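Local coordinates for protein thymidylate synthase ThyX (PDB 4P5A) that probably catalyses the reductive methylation of dUMP, and apparently of UMP, with methylenetetrahydrofolate as methyl donor, as a FAD-binding homotetramer, at residues B[79-84]-B[92-97]; B[55-60]-B[225-230]; B[72-77]-B[214-219]. All coordinates share one frame; numbering follows the deposited sequence.

Overall arrangement
Contact 3 is the most central of the three, joining strand 69-77 of the four-stranded antiparallel sheet to helix 207-223. The chain runs straight from that strand into helix 78-84, which carries contact 1 back to strand 91-94 of the same sheet; the two centres are about 13 Å apart, and Val81 CG2 touches Ala76 O at 3.7 Å. Contact 2, where helices 48-58 and 225-233 meet, has its centre about 22 Å from that of contact 3 and about 30 Å from that of contact 1. Along the chain contact 1 is nested within contact 3, and contact 3 within contact 2. A probable hydrogen bond from His228 NE2 to Glu217 OE2, 2.9 Å, joins helices 225-233 and 207-223. Contact 1 alone carries nucleotide-binding residues; contacts 2 and 3 pack the surrounding fold.

Contact 1: B[79-84]-B[92-97]; sequences FTVRHL and FNEESA. With 5BU (5-bromo-uridine-5'-monophosphate), chain F; 5BU (5-bromo-uridine-5'-monophosphate), chain G.
Leu84 and Phe92 make the apolar part of this contact, between helix 78-84 and strand 91-94 in the ThyX fold. The branch carbon CG of Leu84 sits 3.6 Å from CE1 of the Phe92 ring, while Leu84 O approaches CZ of the same ring at 3.4 Å, obliquely to its plane. One helical turn earlier, Val81 and Glu94 approach from opposite directions, Val81 CG1 lying 3.7 Å from Glu94 OE1. Glu94 gets there with CG anti to the backbone N (chi1 -175°) and an extended chain beyond.

Polar bonds go to two molecules of 5-bromo-UMP. On the helix, His83 NE2 donates to OP3 of the chain F nucleotide at 2.7 Å, nearly straight at 166° and in the plane of the imidazole; the uracil N3 lies over one ring face, Phe79 O over the other. On the strand side, Glu94 OE1 accepts from O3' of the chain G nucleotide at 2.7 Å, Ser96 OG donates to its OP3 at 2.6 Å, and Ala97 N to its OP1 at 3.0 Å.

Glu94 OE2 is held by Ser175, Arg82 of a second subunit forms a salt bridge to OE1, and Glu94 N bonds to O2 of FAD. One carboxylate therefore joins ribose, sheet and neighbouring subunit, partners that fix its orientation where nucleotide and cofactor meet between subunits.

Contact 2: B[55-60]-B[225-230]; sequences YLMRSR and PVTHEA
Met57 reaches from the last turn of helix 48-58 onto helix 225-233, where it packs against Thr227 and Ala230, one helical turn apart. The first helix ends in a Schellman motif: Arg60 takes a positive phi of 48°, and its N makes a weak bond back to Met57 O.

Between the helices there is van der Waals packing on methyls and backbone carbonyls, built on a single methionine. Met57 CG lies 3.5 Å from Ala230 O, and the chain then bends at chi2 and chi3, bringing the methyl CE to 4.0 Å from Ala230 CB. Phe234 also touches Met57, and Ile53, one turn back on helix 48-58, packs on both Thr227 and Ala230.

Hydrogen bonds lie at the end of helix 48-58 and to residues around the contact. With CG2 anti to the backbone N, the Thr227 methyl comes to 4.0 Å from Met57 CE, while OG1 bonds to Asp23. Arg60 and Tyr55 bond to a fourth subunit, so this helix end also meets the tetramer interface. Tyr55 O receives both Ser59 N and Ser59 OG from opposite faces of its carbonyl plane, the hydroxyl at 3.0 Å and tilted 33° from that plane.

Contact 3: B[72-77]-B[214-219]; sequences FLVRAP and EQMETA
Phe72 and Met216 bury nearly equal areas and carry this contact between strand 69-77 and helix 207-223. The thioether chain of Met216 lies across one face of the Phe72 ring: CG stands 3.8 Å from the ring centroid and only 4° off the ring normal, a CH-pi contact over the centre. SD is further out, 4.6 Å from that centroid and 22° off the normal, which makes this a Met-aromatic pair as well. Beyond CG the methionine is fully extended, and this straight chain carries the methyl CE past the ring to Val74 CG2, 3.8 Å away, the two side chains lying roughly perpendicular.

Ala219, a turn further along the helix, fills in at the ring's edge instead, its CB near the ring plane and 4.0 Å from Phe72 CE1. Val14 and Leu16 of the neighbouring strand also pack on Phe72, while Leu186 and Phe189 of helix 183-193 pack on Met216.

The axes of strand 72-77 and helix 214-219 run nearly antiparallel, with 157° between their N-to-C directions and 10.7 Å at closest approach. Such a spacing, filled by apolar side chains, is that of a helix laid over an antiparallel sheet, here in the core of the ThyX subunit.

Contact 1: B[79-84]-B[92-97]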
loop_
_atom_site.group_PDB
_atom_site.type_symbol
_atom_site.label_atom_id
_atom_site.label_comp_id
_atom_site.label_asym_id
_atom_site.label_seq_id
_atom_site.Cartn_x
_atom_site.Cartn_y
_atom_site.Cartn_z
ATOM N N PHE B 79 10.329 14.228 16.420
ATOM C CA PHE B 79 8.957 13.944 16.741
ATOM C C PHE B 79 7.958 14.289 15.646
ATOM O O PHE B 79 6.879 13.703 15.605
ATOM C CB PHE B 79 8.494 14.532 18.083
ATOM C CG PHE B 79 8.355 16.025 18.074
ATOM C CD1 PHE B 79 9.473 16.868 18.269
ATOM C CD2 PHE B 79 7.100 16.594 17.797
ATOM C CE1 PHE B 79 9.295 18.300 18.207
ATOM C CE2 PHE B 79 6.941 17.981 17.706
ATOM C CZ PHE B 79 8.043 18.821 17.857
ATOM N N THR B 80 8.259 15.297 14.833
ATOM C CA THR B 80 7.375 15.689 13.722
ATOM C C THR B 80 7.635 14.808 12.490
ATOM O O THR B 80 6.705 14.484 11.772
ATOM C CB THR B 80 7.698 17.156 13.361
ATOM O OG1 THR B 80 7.288 17.963 14.477
ATOM C CG2 THR B 80 6.885 17.619 12.136
ATOM N N VAL B 81 8.891 14.412 12.291
ATOM C CA VAL B 81 9.121 13.395 11.208
ATOM C C VAL B 81 8.356 12.107 11.439
ATOM O O VAL B 81 7.888 11.492 10.469
ATOM C CB VAL B 81 10.630 13.107 11.120
ATOM C CG1 VAL B 81 10.949 12.053 10.023
ATOM C CG2 VAL B 81 11.300 14.424 10.708
ATOM N N ARG B 82 8.262 11.707 12.703
ATOM C CA ARG B 82 7.438 10.539 13.034
ATOM C C ARG B 82 6.014 10.717 12.518
ATOM O O ARG B 82 5.496 9.702 12.009
ATOM C CB ARG B 82 7.391 10.174 14.522
ATOM C CG ARG B 82 8.842 9.952 15.053
ATOM C CD ARG B 82 8.846 8.610 15.880
ATOM N NE ARG B 82 8.106 8.585 17.053
ATOM C CZ ARG B 82 7.532 7.486 17.574
ATOM N NH1 ARG B 82 7.009 7.609 18.724
ATOM N NH2 ARG B 82 7.461 6.306 16.960
ATOM N N HIS B 83 5.371 11.858 12.742
ATOM C CA HIS B 83 4.027 12.077 12.248
ATOM C C HIS B 83 3.988 11.952 10.703
ATOM O O HIS B 83 3.096 11.271 10.208
ATOM C CB HIS B 83 3.468 13.435 12.712
ATOM C CG HIS B 83 3.473 13.550 14.202
ATOM N ND1 HIS B 83 3.253 14.755 14.862
ATOM C CD2 HIS B 83 3.607 12.603 15.156
ATOM C CE1 HIS B 83 3.266 14.534 16.160
ATOM N NE2 HIS B 83 3.428 13.233 16.371
ATOM N N LEU B 84 4.910 12.617 10.040
ATOM C CA LEU B 84 4.962 12.588 8.537
ATOM C C LEU B 84 5.099 11.142 8.094
ATOM O O LEU B 84 4.380 10.721 7.149
ATOM C CB LEU B 84 6.191 13.370 8.050
ATOM C CG LEU B 84 6.403 13.281 6.531
ATOM C CD1 LEU B 84 5.152 13.752 5.764
ATOM C CD2 LEU B 84 7.538 14.278 6.222
ATOM N N PHE B 92 9.775 7.865 1.371
ATOM C CA PHE B 92 10.676 8.690 2.239
ATOM C C PHE B 92 12.114 8.210 2.134
ATOM O O PHE B 92 12.337 6.994 1.922
ATOM C CB PHE B 92 10.274 8.527 3.716
ATOM C CG PHE B 92 8.858 8.951 3.986
ATOM C CD1 PHE B 92 8.490 10.304 3.900
ATOM C CD2 PHE B 92 7.854 7.964 4.306
ATOM C CE1 PHE B 92 7.192 10.725 4.147
ATOM C CE2 PHE B 92 6.507 8.454 4.559
ATOM C CZ PHE B 92 6.227 9.793 4.459
ATOM N N ASN B 93 13.078 9.121 2.314
ATOM C CA ASN B 93 14.456 8.658 2.564
ATOM C C ASN B 93 15.047 9.741 3.450
ATOM O O ASN B 93 15.058 10.905 3.063
ATOM C CB ASN B 93 15.331 8.553 1.321
ATOM C CG ASN B 93 16.599 7.718 1.656
ATOM O OD1 ASN B 93 17.780 8.245 1.562
ATOM N ND2 ASN B 93 16.387 6.486 2.144
ATOM N N GLU B 94 15.523 9.316 4.639
ATOM C CA GLU B 94 15.942 10.223 5.701
ATOM C C GLU B 94 17.444 10.051 5.991
ATOM O O GLU B 94 18.004 8.950 5.853
ATOM C CB GLU B 94 15.094 9.829 6.936
ATOM C CG GLU B 94 15.302 10.785 8.165
ATOM C CD GLU B 94 14.454 10.445 9.385
ATOM O OE1 GLU B 94 13.598 9.488 9.410
ATOM O OE2 GLU B 94 14.755 11.102 10.409
ATOM N N GLU B 95 18.087 11.122 6.445
ATOM C CA GLU B 95 19.467 11.022 6.869
ATOM C C GLU B 95 19.522 10.141 8.075
ATOM O O GLU B 95 18.657 10.171 8.928
ATOM C CB GLU B 95 19.867 12.442 7.321
ATOM C CG GLU B 95 21.360 12.617 7.358
ATOM C CD GLU B 95 21.703 14.092 7.101
ATOM O OE1 GLU B 95 22.054 14.484 5.922
ATOM O OE2 GLU B 95 21.530 14.843 8.076
ATOM N N SER B 96 20.566 9.332 8.149
ATOM C CA SER B 96 20.688 8.357 9.197
ATOM C C SER B 96 21.707 8.723 10.331
ATOM O O SER B 96 22.809 9.053 10.029
ATOM C CB SER B 96 21.161 7.092 8.527
ATOM O OG SER B 96 21.656 6.162 9.521
ATOM N N ALA B 97 21.299 8.556 11.590
ATOM C CA ALA B 97 22.218 8.685 12.742
ATOM C C ALA B 97 23.060 7.469 12.967
ATOM O O ALA B 97 24.090 7.559 13.671
ATOM C CB ALA B 97 21.408 9.056 14.021
HETATM P P 5BU F . 3.153 11.031 19.705
HETATM O OP1 5BU F . 4.082 10.498 20.768
HETATM O OP2 5BU F . 1.703 11.282 20.167
HETATM O OP3 5BU F . 3.741 12.253 18.911
HETATM O "O5'" 5BU F . 3.017 9.825 18.598
HETATM C "C5'" 5BU F . 2.945 8.547 19.038
HETATM C "C4'" 5BU F . 2.765 7.598 17.734
HETATM O "O4'" 5BU F . 1.486 7.955 17.100
HETATM C "C3'" 5BU F . 3.819 7.881 16.670
HETATM O "O3'" 5BU F . 3.996 6.707 15.820
HETATM C "C2'" 5BU F . 3.126 8.951 15.840
HETATM O "O2'" 5BU F . 3.656 8.960 14.496
HETATM C "C1'" 5BU F . 1.642 8.662 15.889
HETATM N N1 5BU F . 0.779 9.860 16.028
HETATM C C2 5BU F . 0.766 10.764 14.969
HETATM O O2 5BU F . 1.370 10.416 13.927
HETATM N N3 5BU F . 0.143 11.961 15.026
HETATM C C4 5BU F . -0.539 12.317 16.196
HETATM O O4 5BU F . -1.106 13.379 16.257
HETATM C C5 5BU F . -0.498 11.385 17.252
HETATM C C6 5BU F . 0.151 10.196 17.255
HETATM BR BR 5BU F . -1.597 11.756 18.806
HETATM P P 5BU G . 18.595 6.111 12.112
HETATM O OP1 5BU G . 18.646 7.493 12.628
HETATM O OP2 5BU G . 18.167 5.065 13.049
HETATM O OP3 5BU G . 19.675 5.744 11.200
HETATM O "O5'" 5BU G . 17.326 6.102 11.124
HETATM C "C5'" 5BU G . 17.133 7.219 10.243
HETATM C "C4'" 5BU G . 15.820 6.947 9.457
HETATM O "O4'" 5BU G . 16.106 5.840 8.457
HETATM C "C3'" 5BU G . 14.614 6.460 10.217
HETATM O "O3'" 5BU G . 13.392 6.837 9.442
HETATM C "C2'" 5BU G . 14.800 4.963 10.200
HETATM O "O2'" 5BU G . 13.557 4.368 10.346
HETATM C "C1'" 5BU G . 15.393 4.650 8.847
HETATM N N1 5BU G . 16.440 3.565 9.054
HETATM C C2 5BU G . 16.005 2.294 9.416
HETATM O O2 5BU G . 14.769 2.121 9.434
HETATM N N3 5BU G . 16.921 1.299 9.642
HETATM C C4 5BU G . 18.306 1.479 9.507
HETATM O O4 5BU G . 19.058 0.563 9.854
HETATM C C5 5BU G . 18.695 2.741 9.137
HETATM C C6 5BU G . 17.821 3.770 8.900
HETATM BR BR 5BU G . 20.533 3.088 8.766
#

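Contact 2: B[55-60]-B[225-230]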
loop_
_atom_site.group_PDB
_atom_site.type_symbol
_atom_site.label_atom_id
_atom_site.label_comp_id
_atom_site.label_asym_id
_atom_site.label_seq_id
_atom_site.Cartn_x
_atom_site.Cartn_y
_atom_site.Cartn_z
ATOM N N TYR B 55 -16.064 17.331 -10.588
ATOM C CA TYR B 55 -16.821 16.117 -10.677
ATOM C C TYR B 55 -16.041 14.967 -10.027
ATOM O O TYR B 55 -16.574 14.211 -9.178
ATOM C CB TYR B 55 -17.146 15.766 -12.132
ATOM C CG TYR B 55 -17.660 14.341 -12.270
ATOM C CD1 TYR B 55 -18.982 13.987 -11.904
ATOM C CD2 TYR B 55 -16.819 13.345 -12.741
ATOM C CE1 TYR B 55 -19.418 12.607 -12.022
ATOM C CE2 TYR B 55 -17.221 12.004 -12.857
ATOM C CZ TYR B 55 -18.510 11.630 -12.493
ATOM O OH TYR B 55 -18.840 10.276 -12.623
ATOM N N LEU B 56 -14.754 14.846 -10.363
ATOM C CA LEU B 56 -14.041 13.728 -9.713
ATOM C C LEU B 56 -13.948 13.928 -8.235
ATOM O O LEU B 56 -13.959 12.921 -7.492
ATOM C CB LEU B 56 -12.563 13.631 -10.230
ATOM C CG LEU B 56 -12.477 13.420 -11.750
ATOM C CD1 LEU B 56 -11.094 13.751 -12.276
ATOM C CD2 LEU B 56 -12.904 12.005 -12.184
ATOM N N MET B 57 -13.788 15.169 -7.765
ATOM C CA MET B 57 -13.541 15.446 -6.329
ATOM C C MET B 57 -14.784 15.091 -5.620
ATOM O O MET B 57 -14.723 14.467 -4.541
ATOM C CB MET B 57 -13.201 16.948 -6.129
ATOM C CG MET B 57 -12.652 17.511 -4.767
ATOM S SD MET B 57 -11.148 16.690 -4.253
ATOM C CE MET B 57 -9.963 17.421 -5.490
ATOM N N ARG B 58 -15.952 15.445 -6.170
ATOM C CA ARG B 58 -17.168 15.199 -5.376
ATOM C C ARG B 58 -17.687 13.766 -5.448
ATOM O O ARG B 58 -18.370 13.312 -4.519
ATOM C CB ARG B 58 -18.211 16.264 -5.640
ATOM C CG ARG B 58 -19.059 15.961 -6.787
ATOM C CD ARG B 58 -20.095 17.127 -7.050
ATOM N NE ARG B 58 -20.851 16.722 -8.231
ATOM C CZ ARG B 58 -20.645 17.155 -9.482
ATOM N NH1 ARG B 58 -21.402 16.647 -10.457
ATOM N NH2 ARG B 58 -19.731 18.114 -9.761
ATOM N N SER B 59 -17.273 13.055 -6.483
ATOM C CA SER B 59 -17.592 11.673 -6.709
ATOM C C SER B 59 -16.510 10.762 -6.059
ATOM O O SER B 59 -16.640 9.545 -6.155
ATOM C CB SER B 59 -17.616 11.337 -8.194
ATOM O OG SER B 59 -18.626 12.109 -8.791
ATOM N N ARG B 60 -15.544 11.354 -5.360
ATOM C CA ARG B 60 -14.398 10.593 -4.748
ATOM C C ARG B 60 -13.785 9.652 -5.779
ATOM O O ARG B 60 -13.395 8.466 -5.456
ATOM C CB ARG B 60 -14.871 9.764 -3.534
ATOM C CG ARG B 60 -15.384 10.630 -2.407
ATOM C CD ARG B 60 -15.556 9.735 -1.125
ATOM N NE ARG B 60 -16.520 8.672 -1.462
ATOM C CZ ARG B 60 -16.869 7.751 -0.545
ATOM N NH1 ARG B 60 -17.753 6.796 -0.864
ATOM N NH2 ARG B 60 -16.241 7.803 0.642
ATOM N N PRO B 225 -3.373 24.284 -9.343
ATOM C CA PRO B 225 -4.329 25.231 -8.737
ATOM C C PRO B 225 -5.782 24.842 -8.860
ATOM O O PRO B 225 -6.532 25.121 -7.859
ATOM C CB PRO B 225 -4.048 26.563 -9.489
ATOM C CG PRO B 225 -3.460 26.125 -10.848
ATOM C CD PRO B 225 -2.650 24.840 -10.505
ATOM N N VAL B 226 -6.207 24.189 -9.930
ATOM C CA VAL B 226 -7.646 23.889 -10.018
ATOM C C VAL B 226 -7.962 22.757 -9.010
ATOM O O VAL B 226 -9.035 22.759 -8.385
ATOM C CB VAL B 226 -7.953 23.407 -11.473
ATOM C CG1 VAL B 226 -9.424 22.903 -11.637
ATOM C CG2 VAL B 226 -7.609 24.557 -12.491
ATOM N N THR B 227 -7.084 21.755 -8.972
ATOM C CA THR B 227 -7.247 20.682 -7.963
ATOM C C THR B 227 -7.287 21.258 -6.541
ATOM O O THR B 227 -8.115 20.813 -5.673
ATOM C CB THR B 227 -6.109 19.604 -8.130
ATOM O OG1 THR B 227 -6.251 19.059 -9.417
ATOM C CG2 THR B 227 -6.418 18.401 -7.108
ATOM N N HIS B 228 -6.312 22.110 -6.217
ATOM C CA HIS B 228 -6.247 22.696 -4.921
ATOM C C HIS B 228 -7.551 23.469 -4.594
ATOM O O HIS B 228 -8.133 23.323 -3.475
ATOM C CB HIS B 228 -5.024 23.566 -4.833
ATOM C CG HIS B 228 -4.951 24.293 -3.545
ATOM N ND1 HIS B 228 -5.508 25.531 -3.418
ATOM C CD2 HIS B 228 -4.624 23.892 -2.276
ATOM C CE1 HIS B 228 -5.318 25.971 -2.169
ATOM N NE2 HIS B 228 -4.805 24.983 -1.447
ATOM N N GLU B 229 -8.076 24.245 -5.581
ATOM C CA GLU B 229 -9.358 24.920 -5.326
ATOM C C GLU B 229 -10.479 23.967 -5.087
ATOM O O GLU B 229 -11.304 24.184 -4.128
ATOM C CB GLU B 229 -9.785 25.857 -6.476
ATOM C CG GLU B 229 -8.847 27.004 -6.551
ATOM C CD GLU B 229 -8.940 28.001 -5.412
ATOM O OE1 GLU B 229 -9.957 28.775 -5.429
ATOM O OE2 GLU B 229 -7.978 28.059 -4.556
ATOM N N ALA B 230 -10.551 22.919 -5.890
ATOM C CA ALA B 230 -11.637 21.906 -5.725
ATOM C C ALA B 230 -11.517 21.162 -4.373
ATOM O O ALA B 230 -12.512 20.871 -3.729
ATOM C CB ALA B 230 -11.576 20.836 -6.904
#

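Contact 3: B[72-77]-B[214-219]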
loop_
_atom_site.group_PDB
_atom_site.type_symbol
_atom_site.label_atom_id
_atom_site.label_comp_id
_atom_site.label_asym_id
_atom_site.label_seq_id
_atom_site.Cartn_x
_atom_site.Cartn_y
_atom_site.Cartn_z
ATOM N N PHE B 72 9.562 16.531 -1.855
ATOM C CA PHE B 72 9.884 17.622 -0.923
ATOM C C PHE B 72 11.136 17.298 -0.133
ATOM O O PHE B 72 11.306 16.154 0.325
ATOM C CB PHE B 72 8.752 17.808 0.090
ATOM C CG PHE B 72 7.472 18.276 -0.542
ATOM C CD1 PHE B 72 7.352 19.637 -0.919
ATOM C CD2 PHE B 72 6.450 17.382 -0.801
ATOM C CE1 PHE B 72 6.149 20.118 -1.490
ATOM C CE2 PHE B 72 5.249 17.841 -1.390
ATOM C CZ PHE B 72 5.129 19.194 -1.742
ATOM N N LEU B 73 11.909 18.319 0.165
ATOM C CA LEU B 73 12.979 18.225 1.163
ATOM C C LEU B 73 12.437 18.856 2.421
ATOM O O LEU B 73 12.041 20.063 2.441
ATOM C CB LEU B 73 14.228 19.076 0.708
ATOM C CG LEU B 73 15.469 19.145 1.677
ATOM C CD1 LEU B 73 16.042 17.760 1.974
ATOM C CD2 LEU B 73 16.575 19.957 0.879
ATOM N N VAL B 74 12.435 18.086 3.513
ATOM C CA VAL B 74 11.820 18.535 4.742
ATOM C C VAL B 74 12.891 18.510 5.848
ATOM O O VAL B 74 13.601 17.550 6.006
ATOM C CB VAL B 74 10.686 17.528 5.170
ATOM C CG1 VAL B 74 10.037 17.984 6.524
ATOM C CG2 VAL B 74 9.588 17.476 4.047
ATOM N N ARG B 75 13.021 19.603 6.601
ATOM C CA ARG B 75 13.814 19.603 7.798
ATOM C C ARG B 75 12.967 19.874 9.048
ATOM O O ARG B 75 12.258 20.905 9.127
ATOM C CB ARG B 75 14.896 20.701 7.677
ATOM C CG ARG B 75 15.934 20.687 8.861
ATOM C CD ARG B 75 17.142 21.731 8.616
ATOM N NE ARG B 75 17.343 21.952 7.178
ATOM C CZ ARG B 75 18.186 21.272 6.397
ATOM N NH1 ARG B 75 18.991 20.323 6.897
ATOM N NH2 ARG B 75 18.241 21.547 5.106
ATOM N N ALA B 76 12.981 18.946 10.012
ATOM C CA ALA B 76 12.017 19.036 11.126
ATOM C C ALA B 76 12.600 18.180 12.221
ATOM O O ALA B 76 13.398 17.251 11.941
ATOM C CB ALA B 76 10.579 18.494 10.676
ATOM N N PRO B 77 12.135 18.393 13.501
ATOM C CA PRO B 77 12.552 17.572 14.612
ATOM C C PRO B 77 12.000 16.147 14.474
ATOM O O PRO B 77 10.946 15.938 13.827
ATOM C CB PRO B 77 11.959 18.296 15.838
ATOM C CG PRO B 77 10.750 19.054 15.296
ATOM C CD PRO B 77 11.177 19.469 13.870
ATOM N N GLU B 214 1.306 22.933 5.820
ATOM C CA GLU B 214 0.911 24.198 5.165
ATOM C C GLU B 214 1.905 24.600 4.075
ATOM O O GLU B 214 1.520 25.097 3.024
ATOM C CB GLU B 214 0.801 25.361 6.246
ATOM C CG GLU B 214 -0.349 25.085 7.161
ATOM C CD GLU B 214 -0.368 25.979 8.441
ATOM O OE1 GLU B 214 0.733 26.505 8.863
ATOM O OE2 GLU B 214 -1.496 26.100 8.989
ATOM N N GLN B 215 3.162 24.300 4.278
ATOM C CA GLN B 215 4.136 24.668 3.270
ATOM C C GLN B 215 4.032 23.761 2.050
ATOM O O GLN B 215 4.281 24.195 0.933
ATOM C CB GLN B 215 5.550 24.652 3.872
ATOM C CG GLN B 215 5.766 25.740 4.971
ATOM C CD GLN B 215 7.214 25.614 5.521
ATOM O OE1 GLN B 215 8.198 25.672 4.766
ATOM N NE2 GLN B 215 7.327 25.320 6.791
ATOM N N MET B 216 3.757 22.471 2.298
ATOM C CA MET B 216 3.579 21.581 1.183
ATOM C C MET B 216 2.399 22.085 0.378
ATOM O O MET B 216 2.369 22.023 -0.843
ATOM C CB MET B 216 3.296 20.134 1.700
ATOM C CG MET B 216 4.621 19.538 2.145
ATOM S SD MET B 216 4.202 17.904 2.872
ATOM C CE MET B 216 5.856 17.219 3.150
ATOM N N GLU B 217 1.312 22.394 1.053
ATOM C CA GLU B 217 0.079 22.827 0.342
ATOM C C GLU B 217 0.280 24.078 -0.494
ATOM O O GLU B 217 -0.252 24.181 -1.601
ATOM C CB GLU B 217 -1.052 23.049 1.387
ATOM C CG GLU B 217 -2.394 23.382 0.697
ATOM C CD GLU B 217 -3.614 23.300 1.632
ATOM O OE1 GLU B 217 -3.479 22.895 2.824
ATOM O OE2 GLU B 217 -4.713 23.597 1.132
ATOM N N THR B 218 0.988 25.025 0.080
ATOM C CA THR B 218 1.297 26.280 -0.650
ATOM C C THR B 218 2.091 25.976 -1.928
ATOM O O THR B 218 1.747 26.506 -3.035
ATOM C CB THR B 218 2.128 27.196 0.266
ATOM O OG1 THR B 218 1.291 27.641 1.346
ATOM C CG2 THR B 218 2.649 28.450 -0.610
ATOM N N ALA B 219 3.051 25.069 -1.839
ATOM C CA ALA B 219 3.783 24.653 -3.052
ATOM C C ALA B 219 2.875 23.936 -4.049
ATOM O O ALA B 219 2.867 24.179 -5.240
ATOM C CB ALA B 219 5.029 23.769 -2.718
#